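Local coordinates for possible thiol-disulfide isomerase (Cytophaga hutchinsonii, PDB 3HCZ), which probably exchanges thiols and disulfides through a Cys-X-X-Cys site on a thioredoxin-like fold, at residues M16-T19 with Y23-L26; D40-H45 with D76-K81; I124-I129 with D135-Q140. One frame throughout, in Å; residues are numbered along the deposited sequence. Where two conformers were deposited one is given.

The three contacts follow one another along the chain without overlapping. Interactions 1 and 2 have centres about 17 Å apart and touch through the indole of Trp79: its CH2 lies 3.7 Å from Asp18 O, and beside it Leu80 CD2 packs at 3.8 Å on Thr19 CG2. Loop 16-19 thus rests on helix 77-86, the helix that Ser41 and Gln42 meet from another side. Segment 40-45 also carries Cys43, the first cysteine of a Cys-Gly-His-Cys sequence, probably the redox site. Interaction 3 lies across the chain's centre from both, about 24 Å from interaction 1 and 27 Å from interaction 2 between centres, and packs the edge strand 124-127 against the last helix, 134-147.

Interaction 1: residues M16-T19 with Y23-L26; sequences MTDT and YRYL
Met16 O accepts the backbone N-H of Arg24 in a nearly straight hydrogen bond (Met16 O to Arg24 N 2.9 Å, 169° at the hydrogen), tying together two loop segments that precede strand 33-39 of this thioredoxin-like fold. The donor lies in the plane of the Met16 carbonyl. Tyr23 CA approaches the same oxygen at 3.6 Å as a C-H...O contact. The backbones of Thr17 and Tyr23 form a single beta bridge beside this bond, their CA atoms 4.2 Å apart, and only three residues close the loop between the segments.

Thr17 meets Tyr23 through its methyl: CG2 lies obliquely to the phenol, 3.6 Å from Tyr23 CD1. A chi1 of 52° puts CG2 beside the backbone N, on the Tyr23 side, and turns OG1 to Ser97 OG and Arg95 O. Asp18 leans on the aliphatic part of Arg24, OD2 3.7 Å from Arg24 CG. The arginine chain bends at chi2 and chi3, and Asp18 OD2 to Arg24 NH2 remains 5.2 Å, too long for a salt bridge. Asp18 OD1 instead hydrogen-bonds with Thr20 OG1 and Thr22 N.

Farther out, the side chain of Met16, a selenomethionine, packs on Tyr68, Ala70 and Val94, and Tyr23 OH hydrogen-bonds with His100 NE2. At the base of the same phenol, Tyr23 CD1 has Met16 O at its edge, 3.8 Å away and near the ring plane.

Interaction 2: residues D40-H45 with D76-K81; sequences DSQCGH and DEEWLK. With SO4 (sulfate ion), chain C.
A chi1 of 78° sets Ser41 OG between its own backbone N and carbonyl carbon, from where it reaches Glu78 CB at 3.3 Å, and a bend at chi2 (-51°) folds the Gln42 amide back so that its NE2 meets the same Glu78 CB, also at 3.3 Å. Both are van der Waals contacts of a polar atom with the CB methylene. They join the short 3-10 turn 41-43 after strand 33-39 to the first turn of helix 77-86. In the thioredoxin fold this turn leads into the redox motif: Cys43 opens a Cys-Gly-His-Cys sequence, consistent with the proposed isomerase activity.

No hydrogen bond crosses between the two segments; the polar tips are held by other partners. Gln42 NE2 donates to Ser41 OG (2.8 Å, 157°), with the hydroxyl oxygen lying in the amide plane, and Ser41 OG also hydrogen-bonds with Glu73 OE2. Two partners therefore grip this buried hydroxyl. With an alanine in place of this serine, Gln42 NE2 and Glu73 OE2 would probably lose their shared mate, and the amide would be freer to swing off Glu78.

The Gln42 and Glu78 side chains cross at about a right angle, their amide and carboxylate planes steeply inclined. Bent at its own chi2, Glu78 takes its carboxylate to Lys81, one helical turn on, where OE2 uses its syn lone pair in a salt bridge (Lys81 NZ to Glu78 OE2 3.0 Å). On the other segment, Gln42 N donates to Asp40 OD1 at 2.9 Å from above the carboxylate plane, closing an Asx turn.

At the helix start a sulfate, probably from the crystallisation liquor, accepts two backbone N-H groups: Glu77 N to its O1 at 2.8 Å, and Asp76 N to its O3 at 2.7 Å.

Interaction 3: residues I124-I129 with D135-Q140; sequences IIAKRI and DDFLVQ. With SO4 (sulfate ion), chain D.
Phe137 reaches from the last helix onto the edge strand and meets Ile125, Ala126 and Ile129. Its CB touches Ile129 CD1 at 4.1 Å, the two side chains crossing at about a right angle. With CG anti to the backbone N (chi1 167°), the ring then runs on toward the strand. Ala126 CB sits over one face, 3.7 Å from the Phe137 ring centroid and 16° off the normal: a CH-pi contact displaced toward the CE1-CZ rim. Along the far edge, Phe137 CE2 has Ile125 CD1 in the ring plane at 3.8 Å. The tip, Phe137 CZ, packs on Ile125 CG1 at 3.7 Å and comes obliquely to 3.2 Å from Ile125 O, a close contact that is not a hydrogen bond.

That two successive strand residues serve one ring follows from a classic beta bulge: Ile125 and Ala126 both face Val117 of strand 114-118. A formic acid molecule lies about 4 Å from the Phe137 side chain. Beyond the strand, Arg128 NE hydrogen-bonds with Tyr116 OH, and Arg128 NH1 makes a weak hydrogen bond to sulfate O3 (3.4 Å); both small molecules probably come from the crystallisation liquor.

The contact closes the C-terminal beta-beta-alpha unit of the thioredoxin fold. Strand 124-127 borders the sheet beside strand 114-118, and helix 134-147 lies against it; Ile125 and Leu138 both reach Tyr33 of strand 33-39, and Leu138 also touches Trp56 of helix 49-60.

Interaction 1: residues M16-T19 with Y23-L26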
HETATM    1  N   MSE A  16      -3.938   5.351  10.027  1.00 14.99           N
HETATM    2  CA  MSE A  16      -5.165   5.380   9.223  1.00 15.37           C
HETATM    3  C   MSE A  16      -6.186   4.373   9.749  1.00 15.30           C
HETATM    4  O   MSE A  16      -5.888   3.592  10.676  1.00 15.97           O
HETATM    5  CB  MSE A  16      -4.835   5.185   7.726  1.00 14.98           C
HETATM    6  CG  MSE A  16      -3.928   6.331   7.233  1.00 16.37           C
HETATM    7 SE   MSE A  16      -3.234   6.045   5.437  0.60 16.01          SE
HETATM    8  CE  MSE A  16      -4.948   6.211   4.443  1.00 13.53           C
ATOM      9  N   THR A  17      -7.390   4.423   9.188  1.00 14.17           N
ATOM     10  CA  THR A  17      -8.485   3.636   9.732  1.00 14.76           C
ATOM     11  C   THR A  17      -9.066   2.731   8.654  1.00 14.66           C
ATOM     12  O   THR A  17      -9.084   3.099   7.478  1.00 14.79           O
ATOM     13  CB  THR A  17      -9.604   4.527  10.308  1.00 15.11           C
ATOM     14  OG1 THR A  17     -10.013   5.490   9.327  1.00 15.58           O
ATOM     15  CG2 THR A  17      -9.105   5.294  11.550  1.00 14.20           C
ATOM     16  N   ASP A  18      -9.576   1.564   9.063  1.00 14.60           N
ATOM     17  CA  ASP A  18     -10.119   0.584   8.105  1.00 14.01           C
ATOM     18  C   ASP A  18     -11.559   0.965   7.685  1.00 13.85           C
ATOM     19  O   ASP A  18     -12.028   2.062   8.012  1.00 13.45           O
ATOM     20  CB  ASP A  18      -9.985  -0.856   8.654  1.00 14.45           C
ATOM     21  CG  ASP A  18     -10.883  -1.125   9.862  1.00 14.59           C
ATOM     22  OD1 ASP A  18     -11.857  -0.357  10.105  1.00 15.35           O
ATOM     23  OD2 ASP A  18     -10.636  -2.148  10.586  1.00 15.66           O
ATOM     24  N   THR A  19     -12.233   0.088   6.944  1.00 13.86           N
ATOM     25  CA  THR A  19     -13.567   0.388   6.389  1.00 13.44           C
ATOM     26  C   THR A  19     -14.637   0.493   7.475  1.00 13.90           C
ATOM     27  O   THR A  19     -15.757   0.936   7.204  1.00 13.69           O
ATOM     28  CB  THR A  19     -13.992  -0.641   5.317  1.00 14.81           C
ATOM     29  OG1 THR A  19     -13.904  -1.974   5.855  1.00 16.27           O
ATOM     30  CG2 THR A  19     -13.074  -0.547   4.099  1.00 12.38           C
ATOM     31  N   TYR A  23      -8.917   2.176  13.870  1.00 13.69           N
ATOM     32  CA  TYR A  23      -7.476   2.357  13.616  1.00 13.14           C
ATOM     33  C   TYR A  23      -6.807   1.052  13.225  1.00 14.21           C
ATOM     34  O   TYR A  23      -7.028   0.027  13.893  1.00 13.70           O
ATOM     35  CB  TYR A  23      -6.740   2.915  14.839  1.00 12.40           C
ATOM     36  CG  TYR A  23      -6.889   4.400  15.025  1.00 13.74           C
ATOM     37  CD1 TYR A  23      -6.443   5.305  14.024  1.00 15.17           C
ATOM     38  CD2 TYR A  23      -7.456   4.928  16.207  1.00 15.84           C
ATOM     39  CE1 TYR A  23      -6.559   6.697  14.201  1.00 17.70           C
ATOM     40  CE2 TYR A  23      -7.575   6.321  16.394  1.00 17.59           C
ATOM     41  CZ  TYR A  23      -7.120   7.189  15.387  1.00 15.69           C
ATOM     42  OH  TYR A  23      -7.225   8.539  15.583  1.00 17.24           O
ATOM     43  N   ARG A  24      -6.017   1.097  12.149  1.00 13.62           N
ATOM     44  CA  ARG A  24      -5.095   0.022  11.791  1.00 15.55           C
ATOM     45  C   ARG A  24      -3.766   0.654  11.425  1.00 14.92           C
ATOM     46  O   ARG A  24      -3.533   1.001  10.259  1.00 16.40           O
ATOM     47  CB  ARG A  24      -5.656  -0.822  10.629  1.00 15.22           C
ATOM     48  CG  ARG A  24      -6.973  -1.579  10.926  1.00 15.33           C
ATOM     49  CD  ARG A  24      -6.857  -2.685  12.039  1.00 16.18           C
ATOM     50  NE  ARG A  24      -5.588  -3.437  11.923  1.00 18.65           N
ATOM     51  CZ  ARG A  24      -5.328  -4.378  11.009  1.00 19.41           C
ATOM     52  NH1 ARG A  24      -4.138  -4.936  10.987  1.00 22.70           N
ATOM     53  NH2 ARG A  24      -6.233  -4.780  10.116  1.00 15.57           N
ATOM     54  N   TYR A  25      -2.915   0.881  12.421  1.00 14.94           N
ATOM     55  CA  TYR A  25      -1.624   1.533  12.144  1.00 14.75           C
ATOM     56  C   TYR A  25      -0.739   0.687  11.259  1.00 15.38           C
ATOM     57  O   TYR A  25      -0.676  -0.553  11.410  1.00 16.38           O
ATOM     58  CB  TYR A  25      -0.797   1.852  13.408  1.00 15.28           C
ATOM     59  CG  TYR A  25      -1.464   2.666  14.504  1.00 16.57           C
ATOM     60  CD1 TYR A  25      -2.689   3.373  14.288  1.00 16.27           C
ATOM     61  CD2 TYR A  25      -0.844   2.749  15.760  1.00 15.91           C
ATOM     62  CE1 TYR A  25      -3.302   4.125  15.361  1.00 14.46           C
ATOM     63  CE2 TYR A  25      -1.410   3.498  16.811  1.00 17.59           C
ATOM     64  CZ  TYR A  25      -2.637   4.171  16.591  1.00 15.58           C
ATOM     65  OH  TYR A  25      -3.144   4.877  17.625  1.00 16.40           O
ATOM     66  N   LEU A  26      -0.018   1.360  10.360  1.00 15.66           N
ATOM     67  CA  LEU A  26       0.909   0.645   9.474  1.00 15.88           C
ATOM     68  C   LEU A  26       1.885  -0.244  10.249  1.00 16.11           C
ATOM     69  O   LEU A  26       2.102  -1.434   9.891  1.00 16.87           O
ATOM     70  CB  LEU A  26       1.665   1.636   8.560  1.00 13.98           C
ATOM     71  CG  LEU A  26       2.784   0.984   7.736  1.00 16.24           C
ATOM     72  CD1 LEU A  26       2.179  -0.014   6.724  1.00 16.09           C
ATOM     73  CD2 LEU A  26       3.597   2.097   7.010  1.00 14.12           C
TER

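Interaction 2: residues D40-H45 with D76-K81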
ATOM      1  N   ASP A  40      -6.573   6.469  -5.311  1.00 14.84           N
ATOM      2  CA  ASP A  40      -7.679   7.426  -5.256  1.00 14.15           C
ATOM      3  C   ASP A  40      -8.769   6.892  -6.181  1.00 14.84           C
ATOM      4  O   ASP A  40      -8.520   6.645  -7.366  1.00 14.34           O
ATOM      5  CB  ASP A  40      -7.160   8.800  -5.724  1.00 14.19           C
ATOM      6  CG  ASP A  40      -8.188   9.905  -5.640  1.00 16.14           C
ATOM      7  OD1 ASP A  40      -9.400   9.676  -5.428  1.00 15.58           O
ATOM      8  OD2 ASP A  40      -7.760  11.059  -5.854  1.00 19.53           O
ATOM      9  N   SER A  41      -9.970   6.700  -5.645  1.00 15.18           N
ATOM     10  CA  SER A  41     -11.077   6.200  -6.481  1.00 15.97           C
ATOM     11  C   SER A  41     -11.438   7.202  -7.573  1.00 16.48           C
ATOM     12  O   SER A  41     -11.930   6.829  -8.647  1.00 16.94           O
ATOM     13  CB  SER A  41     -12.303   5.863  -5.619  1.00 15.62           C
ATOM     14  OG  SER A  41     -13.001   7.058  -5.263  1.00 17.24           O
ATOM     15  N   GLN A  42     -11.153   8.474  -7.329  1.00 17.25           N
ATOM     16  CA  GLN A  42     -11.477   9.497  -8.323  1.00 17.61           C
ATOM     17  C   GLN A  42     -10.587   9.469  -9.545  1.00 18.46           C
ATOM     18  O   GLN A  42     -10.774  10.253 -10.459  1.00 18.92           O
ATOM     19  CB  GLN A  42     -11.507  10.874  -7.683  1.00 17.66           C
ATOM     20  CG  GLN A  42     -12.545  10.927  -6.557  1.00 17.58           C
ATOM     21  CD  GLN A  42     -13.902  10.416  -7.016  1.00 19.98           C
ATOM     22  OE1 GLN A  42     -14.634  11.145  -7.663  1.00 20.83           O
ATOM     23  NE2 GLN A  42     -14.246   9.166  -6.682  1.00 17.13           N
ATOM     24  N   CYS A  43      -9.637   8.547  -9.589  1.00 19.22           N
ATOM     25  CA  CYS A  43      -8.856   8.331 -10.808  1.00 20.21           C
ATOM     26  C   CYS A  43      -9.648   7.589 -11.844  1.00 19.53           C
ATOM     27  O   CYS A  43      -9.225   7.515 -12.991  1.00 21.23           O
ATOM     28  CB  CYS A  43      -7.602   7.520 -10.519  1.00 19.86           C
ATOM     29  SG  CYS A  43      -6.379   8.459  -9.677  1.00 26.25           S
ATOM     30  N   GLY A  44     -10.779   7.030 -11.443  1.00 18.76           N
ATOM     31  CA  GLY A  44     -11.768   6.475 -12.379  1.00 18.99           C
ATOM     32  C   GLY A  44     -12.192   5.089 -11.924  1.00 18.27           C
ATOM     33  O   GLY A  44     -11.403   4.353 -11.321  1.00 18.48           O
ATOM     34  N   HIS A  45     -13.439   4.740 -12.228  1.00 18.31           N
ATOM     35  CA  HIS A  45     -14.006   3.430 -11.913  1.00 19.02           C
ATOM     36  C   HIS A  45     -13.212   2.274 -12.576  1.00 17.85           C
ATOM     37  O   HIS A  45     -13.090   1.191 -12.009  1.00 16.91           O
ATOM     38  CB  HIS A  45     -15.498   3.418 -12.288  1.00 20.51           C
ATOM     39  CG  HIS A  45     -16.151   2.076 -12.151  1.00 26.73           C
ATOM     40  ND1 HIS A  45     -16.370   1.470 -10.925  1.00 32.45           N
ATOM     41  CD2 HIS A  45     -16.639   1.221 -13.086  1.00 31.59           C
ATOM     42  CE1 HIS A  45     -16.962   0.300 -11.112  1.00 33.52           C
ATOM     43  NE2 HIS A  45     -17.132   0.125 -12.414  1.00 35.69           N
ATOM     44  N   ASP A  76     -15.599   9.197   2.852  1.00 16.87           N
ATOM     45  CA  ASP A  76     -15.763   7.745   2.737  1.00 16.71           C
ATOM     46  C   ASP A  76     -16.496   7.258   1.470  1.00 16.96           C
ATOM     47  O   ASP A  76     -16.247   6.157   0.991  1.00 16.09           O
ATOM     48  CB  ASP A  76     -16.584   7.229   3.929  1.00 18.06           C
ATOM     49  CG  ASP A  76     -15.854   7.334   5.229  1.00 20.10           C
ATOM     50  OD1 ASP A  76     -14.671   6.981   5.296  1.00 19.14           O
ATOM     51  OD2 ASP A  76     -16.487   7.797   6.200  1.00 26.29           O
ATOM     52  N   GLU A  77     -17.452   8.039   0.967  1.00 15.86           N
ATOM     53  CA  GLU A  77     -18.457   7.479   0.091  1.00 16.76           C
ATOM     54  C   GLU A  77     -17.935   6.759  -1.146  1.00 16.00           C
ATOM     55  O   GLU A  77     -18.332   5.602  -1.407  1.00 14.37           O
ATOM     56  CB  GLU A  77     -19.480   8.537  -0.308  1.00 17.32           C
ATOM     57  CG  GLU A  77     -20.679   7.949  -1.021  1.00 23.52           C
ATOM     58  CD  GLU A  77     -21.743   8.991  -1.305  1.00 32.39           C
ATOM     59  OE1 GLU A  77     -22.146   9.142  -2.492  1.00 35.38           O
ATOM     60  OE2 GLU A  77     -22.174   9.674  -0.337  1.00 36.09           O
ATOM     61  N   GLU A  78     -17.100   7.461  -1.924  1.00 14.48           N
ATOM     62  CA  GLU A  78     -16.599   6.928  -3.193  1.00 15.51           C
ATOM     63  C   GLU A  78     -15.585   5.795  -2.980  1.00 15.02           C
ATOM     64  O   GLU A  78     -15.527   4.832  -3.765  1.00 14.98           O
ATOM     65  CB  GLU A  78     -15.964   8.027  -4.044  1.00 15.74           C
ATOM     66  CG  GLU A  78     -17.015   9.050  -4.538  1.00 18.66           C
ATOM     67  CD  GLU A  78     -18.211   8.365  -5.228  1.00 27.21           C
ATOM     68  OE1 GLU A  78     -18.007   7.604  -6.220  1.00 30.80           O
ATOM     69  OE2 GLU A  78     -19.364   8.594  -4.784  1.00 30.80           O
ATOM     70  N   TRP A  79     -14.788   5.938  -1.923  1.00 14.39           N
ATOM     71  CA  TRP A  79     -13.854   4.904  -1.521  1.00 14.45           C
ATOM     72  C   TRP A  79     -14.599   3.577  -1.271  1.00 14.85           C
ATOM     73  O   TRP A  79     -14.231   2.524  -1.818  1.00 14.79           O
ATOM     74  CB  TRP A  79     -13.154   5.398  -0.261  1.00 15.45           C
ATOM     75  CG  TRP A  79     -12.277   4.432   0.449  1.00 13.48           C
ATOM     76  CD1 TRP A  79     -11.249   3.679  -0.104  1.00 15.18           C
ATOM     77  CD2 TRP A  79     -12.280   4.141   1.856  1.00 15.01           C
ATOM     78  NE1 TRP A  79     -10.627   2.936   0.896  1.00 16.40           N
ATOM     79  CE2 TRP A  79     -11.254   3.184   2.093  1.00 14.39           C
ATOM     80  CE3 TRP A  79     -13.047   4.585   2.938  1.00 13.66           C
ATOM     81  CZ2 TRP A  79     -10.966   2.681   3.385  1.00 15.28           C
ATOM     82  CZ3 TRP A  79     -12.776   4.071   4.232  1.00 15.76           C
ATOM     83  CH2 TRP A  79     -11.739   3.129   4.440  1.00 16.11           C
ATOM     84  N   LEU A  80     -15.650   3.632  -0.459  1.00 15.78           N
ATOM     85  CA  LEU A  80     -16.387   2.412  -0.116  1.00 16.07           C
ATOM     86  C   LEU A  80     -17.113   1.843  -1.341  1.00 16.60           C
ATOM     87  O   LEU A  80     -17.126   0.605  -1.539  1.00 16.63           O
ATOM     88  CB  LEU A  80     -17.350   2.640   1.069  1.00 15.50           C
ATOM     89  CG  LEU A  80     -16.646   3.056   2.377  1.00 14.94           C
ATOM     90  CD1 LEU A  80     -17.587   3.403   3.525  1.00 16.88           C
ATOM     91  CD2 LEU A  80     -15.690   1.930   2.797  1.00 15.31           C
ATOM     92  N   LYS A  81     -17.699   2.731  -2.150  1.00 15.65           N
ATOM     93  CA  LYS A  81     -18.352   2.316  -3.392  1.00 17.15           C
ATOM     94  C   LYS A  81     -17.387   1.576  -4.326  1.00 16.55           C
ATOM     95  O   LYS A  81     -17.729   0.557  -4.939  1.00 16.37           O
ATOM     96  CB  LYS A  81     -18.958   3.527  -4.120  1.00 16.65           C
ATOM     97  CG  LYS A  81     -19.666   3.139  -5.421  1.00 20.89           C
ATOM     98  CD  LYS A  81     -20.281   4.340  -6.191  1.00 26.28           C
ATOM     99  CE  LYS A  81     -20.964   5.371  -5.270  1.00 28.34           C
ATOM    100  NZ  LYS A  81     -21.286   6.643  -6.029  1.00 27.54           N
TER
HETATM  101  S   SO4 C   2     -18.679  10.842   3.333  1.00 78.93           S
HETATM  102  O1  SO4 C   2     -18.611  10.338   1.964  1.00 76.86           O
HETATM  103  O2  SO4 C   2     -19.639  10.041   4.082  1.00 79.86           O
HETATM  104  O3  SO4 C   2     -17.388  10.804   4.038  1.00 78.18           O
HETATM  105  O4  SO4 C   2     -19.144  12.227   3.291  1.00 80.47           O

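Interaction 3: residues I124-I129 with D135-Q140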
ATOM      1  N   ILE A 124      11.919   0.228   3.897  1.00 13.30           N
ATOM      2  CA  ILE A 124      11.614   0.386   2.500  1.00 13.97           C
ATOM      3  C   ILE A 124      12.603  -0.436   1.676  1.00 14.02           C
ATOM      4  O   ILE A 124      13.841  -0.186   1.728  1.00 14.44           O
ATOM      5  CB  ILE A 124      11.687   1.899   2.091  1.00 14.07           C
ATOM      6  CG1 ILE A 124      10.561   2.696   2.807  1.00 14.44           C
ATOM      7  CG2 ILE A 124      11.586   2.060   0.531  1.00 14.41           C
ATOM      8  CD1 ILE A 124      10.843   4.204   2.847  1.00 17.61           C
ATOM      9  N   ILE A 125      12.079  -1.371   0.883  1.00 12.95           N
ATOM     10  CA  ILE A 125      12.981  -2.209   0.025  1.00 13.74           C
ATOM     11  C   ILE A 125      12.778  -1.984  -1.491  1.00 13.76           C
ATOM     12  O   ILE A 125      13.637  -2.354  -2.294  1.00 13.64           O
ATOM     13  CB  ILE A 125      12.919  -3.725   0.372  1.00 12.45           C
ATOM     14  CG1 ILE A 125      11.495  -4.297   0.204  1.00 14.85           C
ATOM     15  CG2 ILE A 125      13.412  -3.956   1.836  1.00 15.97           C
ATOM     16  CD1 ILE A 125      11.443  -5.851   0.441  1.00 14.53           C
ATOM     17  N   ALA A 126      11.692  -1.311  -1.849  1.00 13.97           N
ATOM     18  CA  ALA A 126      11.408  -0.894  -3.211  1.00 15.49           C
ATOM     19  C   ALA A 126      10.554   0.390  -3.183  1.00 15.87           C
ATOM     20  O   ALA A 126       9.656   0.536  -2.356  1.00 16.93           O
ATOM     21  CB  ALA A 126      10.731  -2.016  -4.022  1.00 13.67           C
ATOM     22  N   LYS A 127      10.888   1.352  -4.044  1.00 16.47           N
ATOM     23  CA  LYS A 127      10.194   2.659  -4.045  1.00 17.34           C
ATOM     24  C   LYS A 127       9.515   2.925  -5.385  1.00 15.96           C
ATOM     25  O   LYS A 127      10.183   2.977  -6.397  1.00 14.87           O
ATOM     26  CB  LYS A 127      11.184   3.837  -3.880  1.00 18.21           C
ATOM     27  CG  LYS A 127      12.057   3.825  -2.629  1.00 22.12           C
ATOM     28  CD  LYS A 127      12.750   5.221  -2.467  1.00 20.90           C
ATOM     29  CE  LYS A 127      14.125   5.223  -3.077  1.00 21.32           C
ATOM     30  NZ  LYS A 127      14.946   6.426  -2.685  1.00 18.08           N
ATOM     31  N   ARG A 128       8.188   3.083  -5.368  1.00 15.38           N
ATOM     32  CA  ARG A 128       7.461   3.613  -6.521  0.50 15.65           C
ATOM     33  C   ARG A 128       7.658   2.766  -7.776  1.00 15.66           C
ATOM     34  O   ARG A 128       7.874   3.295  -8.890  1.00 15.24           O
ATOM     35  CB  ARG A 128       7.854   5.071  -6.791  0.50 16.05           C
ATOM     36  CG  ARG A 128       7.391   6.022  -5.693  0.50 18.24           C
ATOM     37  CD  ARG A 128       7.576   7.478  -6.121  0.50 16.98           C
ATOM     38  NE  ARG A 128       7.065   8.402  -5.122  0.50 19.89           N
ATOM     39  CZ  ARG A 128       6.009   9.191  -5.289  0.50 18.35           C
ATOM     40  NH1 ARG A 128       5.324   9.192  -6.412  0.50 17.96           N
ATOM     41  NH2 ARG A 128       5.650   9.989  -4.318  0.50 21.24           N
ATOM     42  N   ILE A 129       7.601   1.452  -7.603  1.00 15.07           N
ATOM     43  CA  ILE A 129       7.734   0.515  -8.728  1.00 15.66           C
ATOM     44  C   ILE A 129       6.331   0.096  -9.184  1.00 17.22           C
ATOM     45  O   ILE A 129       5.352   0.287  -8.449  1.00 18.78           O
ATOM     46  CB  ILE A 129       8.620  -0.702  -8.366  1.00 15.87           C
ATOM     47  CG1 ILE A 129       8.007  -1.471  -7.192  1.00 15.65           C
ATOM     48  CG2 ILE A 129      10.034  -0.226  -7.978  1.00 14.36           C
ATOM     49  CD1 ILE A 129       8.645  -2.854  -7.020  1.00 17.02           C
ATOM     50  N   ASP A 135       6.848  -9.347  -8.971  1.00 20.79           N
ATOM     51  CA  ASP A 135       7.293 -10.737  -8.892  1.00 21.40           C
ATOM     52  C   ASP A 135       8.787 -10.761  -9.051  1.00 21.28           C
ATOM     53  O   ASP A 135       9.506 -11.392  -8.262  1.00 20.86           O
ATOM     54  CB  ASP A 135       6.654 -11.608  -9.989  1.00 22.55           C
ATOM     55  CG  ASP A 135       5.283 -12.126  -9.608  1.00 25.09           C
ATOM     56  OD1 ASP A 135       4.911 -12.093  -8.415  1.00 27.31           O
ATOM     57  OD2 ASP A 135       4.575 -12.598 -10.521  1.00 30.99           O
ATOM     58  N   ASP A 136       9.276 -10.050 -10.067  1.00 21.11           N
ATOM     59  CA  ASP A 136      10.698 -10.015 -10.279  1.00 20.99           C
ATOM     60  C   ASP A 136      11.477  -9.310  -9.216  1.00 19.85           C
ATOM     61  O   ASP A 136      12.565  -9.760  -8.858  1.00 20.75           O
ATOM     62  CB  ASP A 136      11.045  -9.477 -11.637  1.00 21.76           C
ATOM     63  CG  ASP A 136      11.455 -10.555 -12.501  1.00 26.36           C
ATOM     64  OD1 ASP A 136      10.562 -11.261 -13.044  1.00 29.73           O
ATOM     65  OD2 ASP A 136      12.688 -10.784 -12.533  1.00 34.26           O
ATOM     66  N   PHE A 137      10.927  -8.213  -8.714  1.00 19.06           N
ATOM     67  CA  PHE A 137      11.558  -7.549  -7.606  1.00 17.88           C
ATOM     68  C   PHE A 137      11.703  -8.524  -6.408  1.00 18.06           C
ATOM     69  O   PHE A 137      12.788  -8.622  -5.848  1.00 16.86           O
ATOM     70  CB  PHE A 137      10.831  -6.286  -7.146  1.00 17.52           C
ATOM     71  CG  PHE A 137      11.333  -5.824  -5.819  1.00 14.82           C
ATOM     72  CD1 PHE A 137      12.535  -5.103  -5.739  1.00 14.06           C
ATOM     73  CD2 PHE A 137      10.686  -6.225  -4.641  1.00 13.05           C
ATOM     74  CE1 PHE A 137      13.067  -4.727  -4.483  1.00 14.89           C
ATOM     75  CE2 PHE A 137      11.196  -5.872  -3.390  1.00 13.65           C
ATOM     76  CZ  PHE A 137      12.387  -5.156  -3.289  1.00 12.09           C
ATOM     77  N   LEU A 138      10.632  -9.228  -6.018  1.00 18.46           N
ATOM     78  CA  LEU A 138      10.747 -10.141  -4.852  1.00 19.46           C
ATOM     79  C   LEU A 138      11.765 -11.271  -5.070  1.00 20.14           C
ATOM     80  O   LEU A 138      12.513 -11.624  -4.133  1.00 21.11           O
ATOM     81  CB  LEU A 138       9.395 -10.702  -4.391  1.00 18.68           C
ATOM     82  CG  LEU A 138       8.493  -9.617  -3.786  1.00 18.93           C
ATOM     83  CD1 LEU A 138       7.092 -10.100  -3.683  1.00 21.54           C
ATOM     84  CD2 LEU A 138       9.044  -9.185  -2.415  1.00 17.22           C
ATOM     85  N   VAL A 139      11.821 -11.823  -6.286  1.00 20.58           N
ATOM     86  CA  VAL A 139      12.833 -12.863  -6.570  1.00 20.78           C
ATOM     87  C   VAL A 139      14.237 -12.339  -6.344  1.00 21.46           C
ATOM     88  O   VAL A 139      15.021 -12.972  -5.634  1.00 21.15           O
ATOM     89  CB  VAL A 139      12.725 -13.490  -7.979  1.00 20.94           C
ATOM     90  CG1 VAL A 139      13.840 -14.510  -8.166  1.00 21.39           C
ATOM     91  CG2 VAL A 139      11.392 -14.182  -8.150  1.00 21.37           C
ATOM     92  N   GLN A 140      14.555 -11.182  -6.920  1.00 21.51           N
ATOM     93  CA  GLN A 140      15.926 -10.662  -6.876  1.00 22.07           C
ATOM     94  C   GLN A 140      16.299 -10.251  -5.460  1.00 21.58           C
ATOM     95  O   GLN A 140      17.427 -10.493  -5.008  1.00 20.86           O
ATOM     96  CB  GLN A 140      16.142  -9.459  -7.819  1.00 22.97           C
ATOM     97  CG  GLN A 140      15.724  -9.623  -9.320  1.00 26.32           C
ATOM     98  CD  GLN A 140      15.981 -11.010  -9.928  1.00 31.96           C
ATOM     99  OE1 GLN A 140      15.061 -11.623 -10.500  1.00 34.90           O
ATOM    100  NE2 GLN A 140      17.224 -11.507  -9.812  1.00 29.20           N
TER
HETATM  101  S   SO4 D   3       8.637   8.971  -9.606  1.00 45.72           S
HETATM  102  O1  SO4 D   3       9.847   8.223  -9.160  1.00 44.06           O
HETATM  103  O2  SO4 D   3       8.332   8.848 -11.024  1.00 47.85           O
HETATM  104  O3  SO4 D   3       7.559   8.372  -8.839  1.00 47.23           O
HETATM  105  O4  SO4 D   3       8.705  10.405  -9.347  1.00 45.34           O